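Side-chain contacts in protein CLPV1 (Pseudomonas aeruginosa, PDB 4UQW), which probably serves as the AAA+ ATPase that disassembles the contracted TssB-TssC sheath of the type VI secretion system, represented here by its N-terminal domain: residues Glu5-Arg8 / Val9-Phe12; Lys14-Ser17 / Leu18-Lys21; Arg100-Val103 / Tyr104-Met108. One frame throughout, in Å; residues are numbered along the deposited sequence.

Interaction 1. Residues Glu5-Arg8 / Val9-Phe12; sequences EISR and VALF
S7 and L11 meet where an extended lead-in turns into helix 8-12: L11 N donates to S7 O at 3.0 Å, and F12 N follows with a bond to R8 O. Together they close the first helical turns. S7 is the N-cap. In the conformer described, its chi1 of 69° swings OG between its own N and carbonyl carbon, from where it accepts from A10 N at 3.1 Å, a side-chain substitute for the backbone acceptor that the start of a helix lacks. One residue earlier, I6 lays CG2 against L11 CB (4.2 Å), the N'-to-N4 pairing of a hydrophobic staple. R8 and F12 run side by side in the same direction, R8 CB lying 3.9 Å from F12 CD1 and the guanidinium and ring planes standing 79° apart, while R8 O sits at the ring edge. The extended R8 chain carries its charged end to salt bridges with E95 and D89, and both R8 and F12 line the pocket occupied by benzamidine, probably carried in from crystallisation. F12 packs on V94 and V98 of helix 92-108, on Y20 and I23 of helix 17-33, and on L90 of strand 89-90.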
ATOM      1  N   GLU A   5     -22.280   7.285   3.277  1.00 28.29           N
ATOM      2  CA  GLU A   5     -21.004   6.609   3.569  1.00 25.87           C
ATOM      3  C   GLU A   5     -19.880   7.510   3.122  1.00 21.54           C
ATOM      4  O   GLU A   5     -20.094   8.381   2.282  1.00 22.56           O
ATOM      5  CB  GLU A   5     -20.871   5.284   2.834  1.00 28.77           C
ATOM      6  CG  GLU A   5     -21.961   4.286   3.168  1.00 30.24           C
ATOM      7  CD  GLU A   5     -21.888   3.767   4.587  1.00 40.18           C
ATOM      8  OE1 GLU A   5     -20.820   3.891   5.222  1.00 32.78           O
ATOM      9  OE2 GLU A   5     -22.910   3.218   5.060  1.00 51.80           O
ATOM     10  N   ILE A   6     -18.665   7.300   3.614  1.00 19.08           N
ATOM     11  CA  ILE A   6     -17.513   8.060   3.151  1.00 17.28           C
ATOM     12  C   ILE A   6     -17.260   7.809   1.683  1.00 17.22           C
ATOM     13  O   ILE A   6     -17.323   6.651   1.237  1.00 19.56           O
ATOM     14  CB  ILE A   6     -16.270   7.664   3.965  1.00 19.44           C
ATOM     15  CG1 ILE A   6     -16.456   8.242   5.374  1.00 23.18           C
ATOM     16  CG2 ILE A   6     -14.987   8.246   3.393  1.00 19.61           C
ATOM     17  CD1 ILE A   6     -15.480   7.673   6.449  1.00 25.45           C
ATOM     18  N   SER A   7     -17.063   8.853   0.898  1.00 17.53           N
ATOM     19  CA  SER A   7     -16.883   8.694  -0.551  0.67 17.64           C
ATOM     20  C   SER A   7     -15.449   8.354  -0.921  1.00 16.63           C
ATOM     21  O   SER A   7     -14.510   8.782  -0.237  1.00 16.26           O
ATOM     22  CB  SER A   7     -17.242   9.994  -1.266  0.67 19.06           C
ATOM     23  OG  SER A   7     -16.271  10.989  -0.948  0.67 17.55           O
ATOM     24  N   ARG A   8     -15.278   7.556  -1.983  1.00 14.72           N
ATOM     25  CA  ARG A   8     -13.913   7.281  -2.424  1.00 15.29           C
ATOM     26  C   ARG A   8     -13.181   8.572  -2.814  1.00 16.16           C
ATOM     27  O   ARG A   8     -11.967   8.711  -2.601  1.00 15.09           O
ATOM     28  CB  ARG A   8     -13.892   6.316  -3.614  1.00 14.44           C
ATOM     29  CG  ARG A   8     -14.222   4.873  -3.171  1.00 15.62           C
ATOM     30  CD  ARG A   8     -14.218   4.032  -4.426  1.00 18.10           C
ATOM     31  NE  ARG A   8     -14.338   2.620  -4.051  1.00 17.95           N
ATOM     32  CZ  ARG A   8     -14.586   1.651  -4.912  1.00 18.97           C
ATOM     33  NH1 ARG A   8     -14.695   1.932  -6.210  1.00 20.69           N
ATOM     34  NH2 ARG A   8     -14.646   0.378  -4.491  1.00 19.97           N
ATOM     35  N   VAL A   9     -13.890   9.525  -3.423  1.00 13.47           N
ATOM     36  CA  VAL A   9     -13.182  10.732  -3.850  1.00 15.66           C
ATOM     37  C   VAL A   9     -12.557  11.464  -2.659  1.00 15.75           C
ATOM     38  O   VAL A   9     -11.439  12.014  -2.745  1.00 15.20           O
ATOM     39  CB  VAL A   9     -14.130  11.679  -4.694  1.00 15.06           C
ATOM     40  CG1 VAL A   9     -15.386  12.083  -3.915  1.00 18.71           C
ATOM     41  CG2 VAL A   9     -13.372  12.904  -5.159  1.00 15.13           C
ATOM     42  N   ALA A  10     -13.268  11.480  -1.534  1.00 13.88           N
ATOM     43  CA  ALA A  10     -12.695  12.101  -0.331  1.00 13.95           C
ATOM     44  C   ALA A  10     -11.579  11.260   0.288  1.00 13.68           C
ATOM     45  O   ALA A  10     -10.529  11.818   0.687  1.00 15.18           O
ATOM     46  CB  ALA A  10     -13.812  12.317   0.740  1.00 13.67           C
ATOM     47  N   LEU A  11     -11.803   9.960   0.379  1.00 13.09           N
ATOM     48  CA  LEU A  11     -10.847   9.055   1.018  1.00 15.40           C
ATOM     49  C   LEU A  11      -9.527   9.012   0.225  1.00 14.53           C
ATOM     50  O   LEU A  11      -8.433   9.300   0.738  1.00 14.70           O
ATOM     51  CB  LEU A  11     -11.486   7.656   1.119  1.00 15.30           C
ATOM     52  CG  LEU A  11     -10.600   6.544   1.642  1.00 13.82           C
ATOM     53  CD1 LEU A  11     -10.183   6.797   3.085  1.00 16.23           C
ATOM     54  CD2 LEU A  11     -11.381   5.196   1.450  1.00 18.49           C
ATOM     55  N   PHE A  12      -9.636   8.639  -1.070  1.00 14.37           N
ATOM     56  CA  PHE A  12      -8.430   8.554  -1.894  1.00 13.11           C
ATOM     57  C   PHE A  12      -7.826   9.911  -2.176  1.00 13.74           C
ATOM     58  O   PHE A  12      -6.635  10.004  -2.430  1.00 14.92           O
ATOM     59  CB  PHE A  12      -8.769   7.834  -3.232  1.00 13.64           C
ATOM     60  CG  PHE A  12      -8.953   6.347  -3.035  1.00 15.57           C
ATOM     61  CD1 PHE A  12     -10.137   5.827  -2.510  1.00 17.33           C
ATOM     62  CD2 PHE A  12      -7.878   5.446  -3.289  1.00 15.67           C
ATOM     63  CE1 PHE A  12     -10.301   4.423  -2.268  1.00 17.25           C
ATOM     64  CE2 PHE A  12      -8.010   4.054  -3.025  1.00 16.88           C
ATOM     65  CZ  PHE A  12      -9.218   3.544  -2.503  1.00 16.55           C
TER

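Interaction 2. Residues Lys14-Ser17 / Leu18-Lys21; sequences KLNS and LAYK
N16 accepts from A19 N through OD1, 2.8 Å away, with an N-H...O angle of 167°: an N-cap in which a side-chain amide ends the loop and starts helix 17-33. The chi1 of 72° holds the amide beside its own backbone, and the donor arrives nearly along the C=O axis. Both ends of this buried amide are engaged, because ND2 donates to E161 OE1. The main chain takes up the pattern behind the cap, N16 O receiving Y20 N at 3.0 Å and S17 O receiving K21 N at 2.9 Å. On the exposed side, in the S17 conformer described, one water lies 3.3 Å from S17 OG and accepts from K21 NZ at 3.3 Å; the extended K21 chain, whose CB and CG lie against S17 O, delivers the ammonium there. Apolar contacts back the polar ones: L15 CD2 meets A19 CB at 4.0 Å, and L15 CB meets Y20 CB as a hydrophobic staple, N' to N4. Further along, A19 O accepts from W43 NE1, while the backbones of K14 and N16 bond to V114. The capped turn rests with L15 on V98 of helix 92-108 and with L18 and A19 on T116 of helix 116-124.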
ATOM      1  N   LYS A  14      -7.052  11.942  -0.077  1.00 13.23           N
ATOM      2  CA  LYS A  14      -6.002  12.240   0.887  1.00 13.93           C
ATOM      3  C   LYS A  14      -4.619  11.696   0.495  1.00 14.08           C
ATOM      4  O   LYS A  14      -3.613  12.075   1.094  1.00 15.52           O
ATOM      5  CB  LYS A  14      -6.347  11.645   2.257  1.00 14.15           C
ATOM      6  CG  LYS A  14      -7.613  12.254   2.871  1.00 13.51           C
ATOM      7  CD  LYS A  14      -7.421  13.788   3.042  1.00 16.80           C
ATOM      8  CE  LYS A  14      -8.603  14.319   3.900  1.00 14.60           C
ATOM      9  NZ  LYS A  14      -8.572  15.838   4.077  1.00 17.76           N
ATOM     10  N   LEU A  15      -4.548  10.820  -0.509  1.00 13.91           N
ATOM     11  CA  LEU A  15      -3.272  10.254  -0.935  1.00 14.45           C
ATOM     12  C   LEU A  15      -2.357  11.314  -1.536  1.00 15.29           C
ATOM     13  O   LEU A  15      -2.846  12.239  -2.231  1.00 17.50           O
ATOM     14  CB  LEU A  15      -3.488   9.151  -1.974  1.00 13.74           C
ATOM     15  CG  LEU A  15      -4.205   7.899  -1.450  1.00 12.62           C
ATOM     16  CD1 LEU A  15      -4.454   6.974  -2.584  1.00 14.72           C
ATOM     17  CD2 LEU A  15      -3.395   7.130  -0.390  1.00 15.08           C
ATOM     18  N   ASN A  16      -1.062  11.208  -1.288  1.00 15.31           N
ATOM     19  CA  ASN A  16      -0.109  12.049  -2.039  1.00 14.35           C
ATOM     20  C   ASN A  16      -0.007  11.612  -3.491  1.00 16.66           C
ATOM     21  O   ASN A  16      -0.688  10.632  -3.908  1.00 15.72           O
ATOM     22  CB  ASN A  16       1.265  12.098  -1.347  1.00 15.05           C
ATOM     23  CG  ASN A  16       2.057  10.797  -1.459  1.00 15.39           C
ATOM     24  OD1 ASN A  16       1.677   9.839  -2.160  1.00 15.69           O
ATOM     25  ND2 ASN A  16       3.187  10.739  -0.739  1.00 16.75           N
ATOM     26  N   SER A  17       0.789  12.337  -4.297  1.00 17.24           N
ATOM     27  CA  SER A  17       0.741  12.080  -5.717  0.56 15.83           C
ATOM     28  C   SER A  17       1.376  10.731  -6.048  1.00 19.26           C
ATOM     29  O   SER A  17       0.874  10.026  -6.916  1.00 17.36           O
ATOM     30  CB  SER A  17       1.426  13.219  -6.471  0.56 21.45           C
ATOM     31  OG  SER A  17       2.799  13.236  -6.169  0.56 24.84           O
ATOM     32  N   LEU A  18       2.426  10.366  -5.340  1.00 17.37           N
ATOM     33  CA  LEU A  18       3.072   9.080  -5.652  1.00 17.11           C
ATOM     34  C   LEU A  18       2.082   7.930  -5.386  1.00 17.22           C
ATOM     35  O   LEU A  18       1.884   6.982  -6.218  1.00 16.31           O
ATOM     36  CB  LEU A  18       4.384   8.954  -4.824  1.00 18.45           C
ATOM     37  CG  LEU A  18       5.185   7.665  -5.098  1.00 17.50           C
ATOM     38  CD1 LEU A  18       6.692   7.883  -4.834  1.00 16.90           C
ATOM     39  CD2 LEU A  18       4.701   6.483  -4.264  1.00 17.80           C
ATOM     40  N   ALA A  19       1.435   7.933  -4.220  1.00 15.25           N
ATOM     41  CA  ALA A  19       0.520   6.857  -3.840  1.00 13.86           C
ATOM     42  C   ALA A  19      -0.685   6.831  -4.761  1.00 14.93           C
ATOM     43  O   ALA A  19      -1.136   5.744  -5.154  1.00 16.14           O
ATOM     44  CB  ALA A  19       0.039   6.984  -2.379  1.00 15.57           C
ATOM     45  N   TYR A  20      -1.262   7.994  -5.126  1.00 14.33           N
ATOM     46  CA  TYR A  20      -2.461   8.002  -5.943  1.00 15.50           C
ATOM     47  C   TYR A  20      -2.115   7.593  -7.375  1.00 16.46           C
ATOM     48  O   TYR A  20      -2.848   6.813  -8.013  1.00 16.28           O
ATOM     49  CB  TYR A  20      -3.118   9.388  -5.984  1.00 16.44           C
ATOM     50  CG  TYR A  20      -4.642   9.447  -6.113  1.00 16.17           C
ATOM     51  CD1 TYR A  20      -5.388   8.408  -6.677  1.00 20.86           C
ATOM     52  CD2 TYR A  20      -5.351  10.498  -5.547  1.00 17.99           C
ATOM     53  CE1 TYR A  20      -6.785   8.468  -6.765  1.00 19.11           C
ATOM     54  CE2 TYR A  20      -6.733  10.590  -5.652  1.00 17.35           C
ATOM     55  CZ  TYR A  20      -7.455   9.574  -6.248  1.00 18.45           C
ATOM     56  OH  TYR A  20      -8.827   9.581  -6.335  1.00 19.22           O
ATOM     57  N   LYS A  21      -0.996   8.073  -7.892  1.00 15.96           N
ATOM     58  CA  LYS A  21      -0.614   7.654  -9.263  1.00 16.18           C
ATOM     59  C   LYS A  21      -0.373   6.158  -9.290  1.00 17.52           C
ATOM     60  O   LYS A  21      -0.646   5.491 -10.298  1.00 18.24           O
ATOM     61  CB  LYS A  21       0.630   8.433  -9.736  1.00 16.98           C
ATOM     62  CG  LYS A  21       0.256   9.909 -10.096  1.00 23.69           C
ATOM     63  CD  LYS A  21       1.523  10.703 -10.472  1.00 42.06           C
ATOM     64  CE  LYS A  21       1.222  12.185 -10.689  1.00 55.44           C
ATOM     65  NZ  LYS A  21       2.484  12.985 -10.556  1.00 66.12           N
TER
HETATM   66  O   HOH W   1       4.215  11.298  -8.367  1.00 38.33           O

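Interaction 3. Residues Arg100-Val103 / Tyr104-Met108; sequences RGWV and YGSLM
W102 and S106 pack face-on along helix 92-108, a CH-pi contact one helical turn apart in the mainly helical N domain of this Clp-family protein. S106 CB stands 3.6 Å from the centroid of the six-membered ring, only 6° off its normal, so the methylene sits over one face of the six-membered ring of the indole. With CG anti to the backbone N (chi1 172°), the W102 side chain leaves the backbone in a direction that sends the indole forward along the helix, toward S106. S106 in turn bends OG back toward the preceding turn, where it donates to W102 O at 2.7 Å. That carbonyl is gripped twice, since S106 N also donates to it, and the two donors come from opposite faces of its plane.

Another side of the helix carries R100 and Y104. Their side chains cross at a slant, with guanidinium and phenol planes 84° apart, and R100 NH2 comes within 4.1 Å of Y104 CE2. Bends at chi2 and chi3 fold the arginine over V103, whose CB lies off-centre over one guanidinium face. V103 CG1 also touches Y104 CD2, and on its other flank L107 CD1 at 4.3 Å. Near the C-terminal end the helix includes a wider pi-type turn at 104-108. Beyond helix 92-108, W102 packs on K14 and V114, R100 on T126 and Y104 on K125. A single water joins the two polar ends: it accepts from R100 NH2 at 2.9 Å and lies 2.8 Å from Y104 OH.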
ATOM      1  N   ARG A 100      -6.826   3.801   7.258  1.00 13.98           N
ATOM      2  CA  ARG A 100      -5.867   3.700   8.353  1.00 13.73           C
ATOM      3  C   ARG A 100      -4.643   4.557   8.113  1.00 13.38           C
ATOM      4  O   ARG A 100      -4.099   5.133   9.077  1.00 15.04           O
ATOM      5  CB  ARG A 100      -5.434   2.242   8.552  1.00 15.11           C
ATOM      6  CG  ARG A 100      -6.621   1.285   8.720  1.00 14.70           C
ATOM      7  CD  ARG A 100      -7.633   1.719   9.812  1.00 19.33           C
ATOM      8  NE  ARG A 100      -7.054   1.922  11.109  1.00 23.48           N
ATOM      9  CZ  ARG A 100      -7.667   2.733  11.999  1.00 25.97           C
ATOM     10  NH1 ARG A 100      -8.839   3.284  11.669  1.00 29.95           N
ATOM     11  NH2 ARG A 100      -7.145   2.948  13.178  1.00 28.59           N
ATOM     12  N   GLY A 101      -4.186   4.701   6.854  1.00 13.05           N
ATOM     13  CA  GLY A 101      -3.071   5.611   6.593  1.00 13.61           C
ATOM     14  C   GLY A 101      -3.437   7.051   6.895  1.00 13.85           C
ATOM     15  O   GLY A 101      -2.564   7.799   7.354  1.00 14.18           O
ATOM     16  N   TRP A 102      -4.677   7.431   6.581  1.00 14.27           N
ATOM     17  CA  TRP A 102      -5.154   8.780   6.953  1.00 13.79           C
ATOM     18  C   TRP A 102      -5.189   8.947   8.470  1.00 13.26           C
ATOM     19  O   TRP A 102      -4.774  10.026   8.973  1.00 14.51           O
ATOM     20  CB  TRP A 102      -6.542   9.026   6.362  1.00 13.83           C
ATOM     21  CG  TRP A 102      -7.197  10.316   6.856  1.00 13.24           C
ATOM     22  CD1 TRP A 102      -8.375  10.397   7.547  1.00 14.70           C
ATOM     23  CD2 TRP A 102      -6.714  11.675   6.725  1.00 14.01           C
ATOM     24  NE1 TRP A 102      -8.686  11.723   7.847  1.00 15.11           N
ATOM     25  CE2 TRP A 102      -7.670  12.506   7.357  1.00 13.69           C
ATOM     26  CE3 TRP A 102      -5.577  12.248   6.142  1.00 14.17           C
ATOM     27  CZ2 TRP A 102      -7.554  13.895   7.418  1.00 16.02           C
ATOM     28  CZ3 TRP A 102      -5.440  13.655   6.217  1.00 16.04           C
ATOM     29  CH2 TRP A 102      -6.431  14.434   6.826  1.00 16.73           C
ATOM     30  N   VAL A 103      -5.722   7.975   9.213  1.00 13.71           N
ATOM     31  CA  VAL A 103      -5.710   8.106  10.671  1.00 14.14           C
ATOM     32  C   VAL A 103      -4.336   8.326  11.246  1.00 14.76           C
ATOM     33  O   VAL A 103      -4.129   9.256  12.056  1.00 15.61           O
ATOM     34  CB  VAL A 103      -6.345   6.844  11.302  1.00 16.03           C
ATOM     35  CG1 VAL A 103      -6.045   6.755  12.824  1.00 18.51           C
ATOM     36  CG2 VAL A 103      -7.868   6.845  11.022  1.00 18.25           C
ATOM     37  N   TYR A 104      -3.345   7.513  10.826  1.00 15.97           N
ATOM     38  CA  TYR A 104      -2.019   7.707  11.397  1.00 17.12           C
ATOM     39  C   TYR A 104      -1.334   8.933  10.830  1.00 17.63           C
ATOM     40  O   TYR A 104      -0.721   9.685  11.580  1.00 16.51           O
ATOM     41  CB  TYR A 104      -1.166   6.415  11.207  1.00 15.39           C
ATOM     42  CG  TYR A 104      -1.598   5.409  12.235  1.00 17.82           C
ATOM     43  CD1 TYR A 104      -1.035   5.442  13.523  1.00 20.33           C
ATOM     44  CD2 TYR A 104      -2.632   4.510  11.979  1.00 19.06           C
ATOM     45  CE1 TYR A 104      -1.472   4.562  14.500  1.00 24.23           C
ATOM     46  CE2 TYR A 104      -3.104   3.637  12.961  1.00 24.29           C
ATOM     47  CZ  TYR A 104      -2.522   3.688  14.221  1.00 28.38           C
ATOM     48  OH  TYR A 104      -2.946   2.842  15.226  1.00 28.74           O
ATOM     49  N   GLY A 105      -1.472   9.197   9.543  1.00 15.06           N
ATOM     50  CA  GLY A 105      -0.856  10.392   8.964  1.00 16.11           C
ATOM     51  C   GLY A 105      -1.352  11.664   9.611  1.00 17.42           C
ATOM     52  O   GLY A 105      -0.556  12.546   9.982  1.00 18.01           O
ATOM     53  N   SER A 106      -2.675  11.765   9.781  1.00 15.62           N
ATOM     54  CA  SER A 106      -3.232  13.033  10.275  1.00 14.68           C
ATOM     55  C   SER A 106      -3.065  13.149  11.766  1.00 19.18           C
ATOM     56  O   SER A 106      -2.765  14.233  12.245  1.00 20.19           O
ATOM     57  CB  SER A 106      -4.720  13.155   9.899  1.00 16.18           C
ATOM     58  OG  SER A 106      -5.512  12.072  10.505  1.00 16.22           O
ATOM     59  N   LEU A 107      -3.162  12.059  12.515  1.00 17.83           N
ATOM     60  CA  LEU A 107      -3.163  12.202  13.974  1.00 18.85           C
ATOM     61  C   LEU A 107      -1.788  11.978  14.546  1.00 22.95           C
ATOM     62  O   LEU A 107      -1.365  12.719  15.454  1.00 25.29           O
ATOM     63  CB  LEU A 107      -4.160  11.229  14.629  1.00 16.66           C
ATOM     64  CG  LEU A 107      -5.638  11.390  14.208  1.00 18.84           C
ATOM     65  CD1 LEU A 107      -6.545  10.465  14.962  1.00 21.58           C
ATOM     66  CD2 LEU A 107      -6.106  12.823  14.470  1.00 21.76           C
ATOM     67  N   MET A 108      -1.099  10.939  14.109  1.00 19.64           N
ATOM     68  CA  MET A 108       0.234  10.670  14.642  1.00 20.08           C
ATOM     69  C   MET A 108       1.266  11.635  14.100  1.00 20.86           C
ATOM     70  O   MET A 108       2.152  12.105  14.843  1.00 25.39           O
ATOM     71  CB  MET A 108       0.671   9.217  14.366  1.00 20.36           C
ATOM     72  CG  MET A 108       2.074   8.866  14.887  1.00 20.71           C
ATOM     73  SD  MET A 108       2.400   7.098  14.720  1.00 24.45           S
ATOM     74  CE  MET A 108       1.522   6.455  16.149  1.00 23.86           C
TER
HETATM   75  O   HOH W   2      -5.070   1.291  14.271  1.00 43.16           O

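How the interactions relate
Interactions 1 and 2 are both N-caps, one by a serine hydroxyl, the other by an asparagine amide; interaction 3 lies toward the far end of a long helix and trades capping for ring packing and a doubly used carbonyl. Interaction 1 is a surface contact, whereas interactions 2 and 3 are both partly buried. In these three the chemistry thus differs with the place along a helix. Helix 92-108 ties them together, taking side chains from both capped segments. Interactions 1 and 2 touch directly, F12 O lying 3.3 Å from Y20 CE2, and both contribute to the benzamidine pocket. Interaction 2 reaches interaction 3 through K14 CE, 3.6 Å from W102 CH2, whereas interactions 1 and 3 do not touch.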